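Local coordinates for protein transcriptional regulator (NtrC family) (Aquifex aeolicus, PDB 3DZD) that probably activates sigma54-dependent transcription as an NtrC-family response regulator, using an AAA+ ATPase domain, captured here in its inactive state, at residues Glu196-Phe207 against Ser250-Gln258. Numbering follows the deposited sequence.
Sequences ESELFGHEKGAF and SFTRLGGNQ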
# COMPACT_ATOMS: atom_id res chain seq x y z
N GLU A 196 13.15 -16.45 -11.82
CA GLU A 196 14.44 -16.03 -11.28
C GLU A 196 14.61 -14.51 -11.31
O GLU A 196 15.37 -13.94 -10.52
CB GLU A 196 15.59 -16.69 -12.05
CG GLU A 196 16.97 -16.23 -11.62
CD GLU A 196 18.08 -17.05 -12.24
OE1 GLU A 196 17.78 -17.99 -13.01
OE2 GLU A 196 19.27 -16.75 -11.97
N SER A 197 13.89 -13.85 -12.21
CA SER A 197 13.95 -12.40 -12.33
C SER A 197 13.00 -11.72 -11.36
O SER A 197 13.31 -10.67 -10.80
CB SER A 197 13.61 -11.98 -13.76
OG SER A 197 13.19 -10.63 -13.80
N GLU A 198 11.83 -12.32 -11.18
CA GLU A 198 10.84 -11.80 -10.25
C GLU A 198 11.40 -11.79 -8.83
O GLU A 198 11.11 -10.89 -8.05
CB GLU A 198 9.58 -12.66 -10.29
CG GLU A 198 8.72 -12.40 -11.50
CD GLU A 198 8.06 -11.05 -11.43
OE1 GLU A 198 7.16 -10.87 -10.58
OE2 GLU A 198 8.43 -10.16 -12.23
N LEU A 199 12.19 -12.80 -8.51
CA LEU A 199 12.73 -12.97 -7.18
C LEU A 199 13.94 -12.06 -6.94
O LEU A 199 14.01 -11.36 -5.93
CB LEU A 199 13.16 -14.42 -6.95
CG LEU A 199 12.14 -15.42 -6.41
CD1 LEU A 199 12.80 -16.78 -6.18
CD2 LEU A 199 11.51 -14.92 -5.13
N PHE A 200 14.88 -12.10 -7.87
CA PHE A 200 16.18 -11.46 -7.68
C PHE A 200 16.27 -10.05 -8.24
O PHE A 200 17.19 -9.30 -7.93
CB PHE A 200 17.29 -12.34 -8.28
CG PHE A 200 17.47 -13.64 -7.56
CD1 PHE A 200 18.29 -13.72 -6.45
CD2 PHE A 200 16.80 -14.77 -7.99
CE1 PHE A 200 18.44 -14.92 -5.78
CE2 PHE A 200 16.95 -15.97 -7.32
CZ PHE A 200 17.78 -16.05 -6.21
N GLY A 201 15.30 -9.68 -9.07
CA GLY A 201 15.34 -8.38 -9.70
C GLY A 201 16.50 -8.29 -10.67
O GLY A 201 17.37 -9.17 -10.70
N HIS A 202 16.52 -7.24 -11.47
CA HIS A 202 17.59 -7.04 -12.44
C HIS A 202 18.10 -5.61 -12.38
O HIS A 202 17.42 -4.72 -11.87
CB HIS A 202 17.09 -7.37 -13.85
CG HIS A 202 15.79 -6.74 -14.20
ND1 HIS A 202 15.70 -5.52 -14.84
CD2 HIS A 202 14.51 -7.15 -13.99
CE1 HIS A 202 14.42 -5.21 -15.01
NE2 HIS A 202 13.68 -6.18 -14.51
N GLU A 203 19.30 -5.40 -12.89
CA GLU A 203 19.92 -4.09 -12.82
C GLU A 203 21.00 -3.95 -13.86
O GLU A 203 22.01 -4.66 -13.82
CB GLU A 203 20.47 -3.87 -11.41
CG GLU A 203 21.52 -2.79 -11.30
CD GLU A 203 22.92 -3.35 -11.30
OE1 GLU A 203 23.06 -4.55 -10.98
OE2 GLU A 203 23.87 -2.61 -11.62
N LYS A 204 20.78 -3.04 -14.82
CA LYS A 204 21.73 -2.76 -15.90
C LYS A 204 21.45 -3.57 -17.17
O LYS A 204 22.36 -3.81 -17.97
CB LYS A 204 23.18 -2.94 -15.43
CG LYS A 204 24.23 -2.41 -16.38
CD LYS A 204 25.63 -2.62 -15.83
CE LYS A 204 26.69 -2.22 -16.84
NZ LYS A 204 26.49 -0.82 -17.32
N GLY A 205 20.21 -3.99 -17.35
CA GLY A 205 19.79 -4.67 -18.57
C GLY A 205 19.92 -6.18 -18.59
O GLY A 205 20.34 -6.75 -19.59
N ALA A 206 19.55 -6.83 -17.48
CA ALA A 206 19.64 -8.28 -17.39
C ALA A 206 18.92 -8.95 -18.56
O ALA A 206 19.43 -9.89 -19.17
CB ALA A 206 19.08 -8.77 -16.07
N PHE A 207 17.72 -8.47 -18.86
CA PHE A 207 16.97 -8.95 -20.01
C PHE A 207 17.32 -8.12 -21.24
O PHE A 207 17.86 -7.02 -21.12
CB PHE A 207 15.46 -8.91 -19.74
CG PHE A 207 15.00 -9.95 -18.76
CD1 PHE A 207 14.30 -11.06 -19.19
CD2 PHE A 207 15.28 -9.82 -17.41
CE1 PHE A 207 13.88 -12.02 -18.29
CE2 PHE A 207 14.86 -10.78 -16.51
CZ PHE A 207 14.16 -11.88 -16.95
N SER A 250 21.78 -13.50 2.16
CA SER A 250 22.03 -12.44 1.19
C SER A 250 21.87 -12.95 -0.24
O SER A 250 21.73 -14.15 -0.47
CB SER A 250 23.42 -11.82 1.39
OG SER A 250 24.45 -12.78 1.17
N PHE A 251 21.87 -12.03 -1.20
CA PHE A 251 21.82 -12.41 -2.60
C PHE A 251 22.30 -11.25 -3.48
O PHE A 251 22.68 -10.19 -2.98
CB PHE A 251 20.40 -12.80 -3.02
CG PHE A 251 19.48 -11.64 -3.19
CD1 PHE A 251 19.34 -11.03 -4.43
CD2 PHE A 251 18.76 -11.15 -2.12
CE1 PHE A 251 18.50 -9.95 -4.59
CE2 PHE A 251 17.92 -10.06 -2.27
CZ PHE A 251 17.78 -9.47 -3.51
N THR A 252 22.28 -11.46 -4.79
CA THR A 252 22.64 -10.41 -5.73
C THR A 252 21.59 -10.38 -6.83
O THR A 252 20.91 -11.37 -7.07
CB THR A 252 24.03 -10.65 -6.32
OG1 THR A 252 24.06 -11.96 -6.92
CG2 THR A 252 25.08 -10.58 -5.23
N ARG A 253 21.44 -9.23 -7.48
CA ARG A 253 20.50 -9.13 -8.58
C ARG A 253 21.01 -9.87 -9.82
O ARG A 253 22.16 -10.32 -9.85
CB ARG A 253 20.22 -7.68 -8.92
CG ARG A 253 19.50 -6.92 -7.81
CD ARG A 253 19.02 -5.58 -8.32
NE ARG A 253 18.20 -4.86 -7.34
CZ ARG A 253 18.68 -4.00 -6.45
NH1 ARG A 253 19.98 -3.75 -6.40
NH2 ARG A 253 17.85 -3.38 -5.62
N LEU A 254 20.15 -10.00 -10.82
CA LEU A 254 20.58 -10.51 -12.11
C LEU A 254 21.37 -9.40 -12.80
O LEU A 254 20.82 -8.35 -13.14
CB LEU A 254 19.39 -10.92 -12.98
CG LEU A 254 18.49 -12.06 -12.48
CD1 LEU A 254 17.49 -12.45 -13.56
CD2 LEU A 254 19.32 -13.27 -12.03
N GLY A 255 22.66 -9.64 -13.00
CA GLY A 255 23.51 -8.69 -13.70
C GLY A 255 24.37 -7.86 -12.78
O GLY A 255 25.33 -7.24 -13.22
N GLY A 256 24.03 -7.86 -11.49
CA GLY A 256 24.76 -7.08 -10.51
C GLY A 256 25.64 -7.92 -9.60
O GLY A 256 25.49 -9.14 -9.54
N ASN A 257 26.54 -7.25 -8.89
CA ASN A 257 27.44 -7.94 -7.96
C ASN A 257 27.33 -7.39 -6.54
O ASN A 257 28.02 -7.85 -5.63
CB ASN A 257 28.88 -7.85 -8.45
CG ASN A 257 29.84 -8.64 -7.59
OD1 ASN A 257 29.51 -9.72 -7.09
ND2 ASN A 257 31.05 -8.11 -7.40
N GLN A 258 26.46 -6.40 -6.35
CA GLN A 258 26.29 -5.79 -5.04
C GLN A 258 25.57 -6.74 -4.09
O GLN A 258 24.49 -7.23 -4.38
CB GLN A 258 25.50 -4.48 -5.17
CG GLN A 258 25.79 -3.49 -4.07
CD GLN A 258 24.87 -2.30 -4.13
OE1 GLN A 258 23.91 -2.28 -4.90
NE2 GLN A 258 25.16 -1.29 -3.32
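Leu-254 packs against the end of helix 195-200, and with 139 Å² of its surface buried it contributes more than any other residue. Its CG stands anti to the carbonyl carbon (chi1 -63°), and the fork reaches two successive helical residues: CD1 lies 3.7 Å from Ser-197 CA and CD2 3.8 Å from Glu-196 CG. The backbone fixes this placement, since Leu-254 N donates to Gly-201 O over 2.9 Å, nearly straight at 171°. A weaker return bond, Glu-203 N to Leu-254 O at 3.3 Å, completes a single beta bridge around His-202. Cutting Leu-254 back to an alanine removes both branches and would probably open a gap beside Glu-196 and Ser-197. The edge of Phe-200 meets the face of Phe-251 in an offset T-shaped stack, planes at 72° and CD1 to CD1 3.5 Å.

The solvent side lies at Ala-206 and Gly-255, both exposed. Ala-206 CB is still 3.8 Å from Leu-254 CB, while Phe-207 CE2 comes only to 4.3 Å from Leu-254 CD1; Ala-206 and Phe-207 are also poorly ordered. Here the chain enters the GAFTGA motif, beginning at Gly-205, of the L1 loop that contacts sigma54 in this family; 250-258 probably corresponds to L2. Glu-203, also poorly ordered, bends over Gly-256 without a salt bridge to Arg-253, which pairs with Glu-219 instead.

Helices 236-248 and 217-220 pack against the aromatic pair: Val-245 and Leu-218, respectively, each touch Phe-200 and Phe-251. Helix 236-248 also supplies Lys-241, in a cation-pi contact with Phe-200, and Arg-237, salt-bridged to Glu-196.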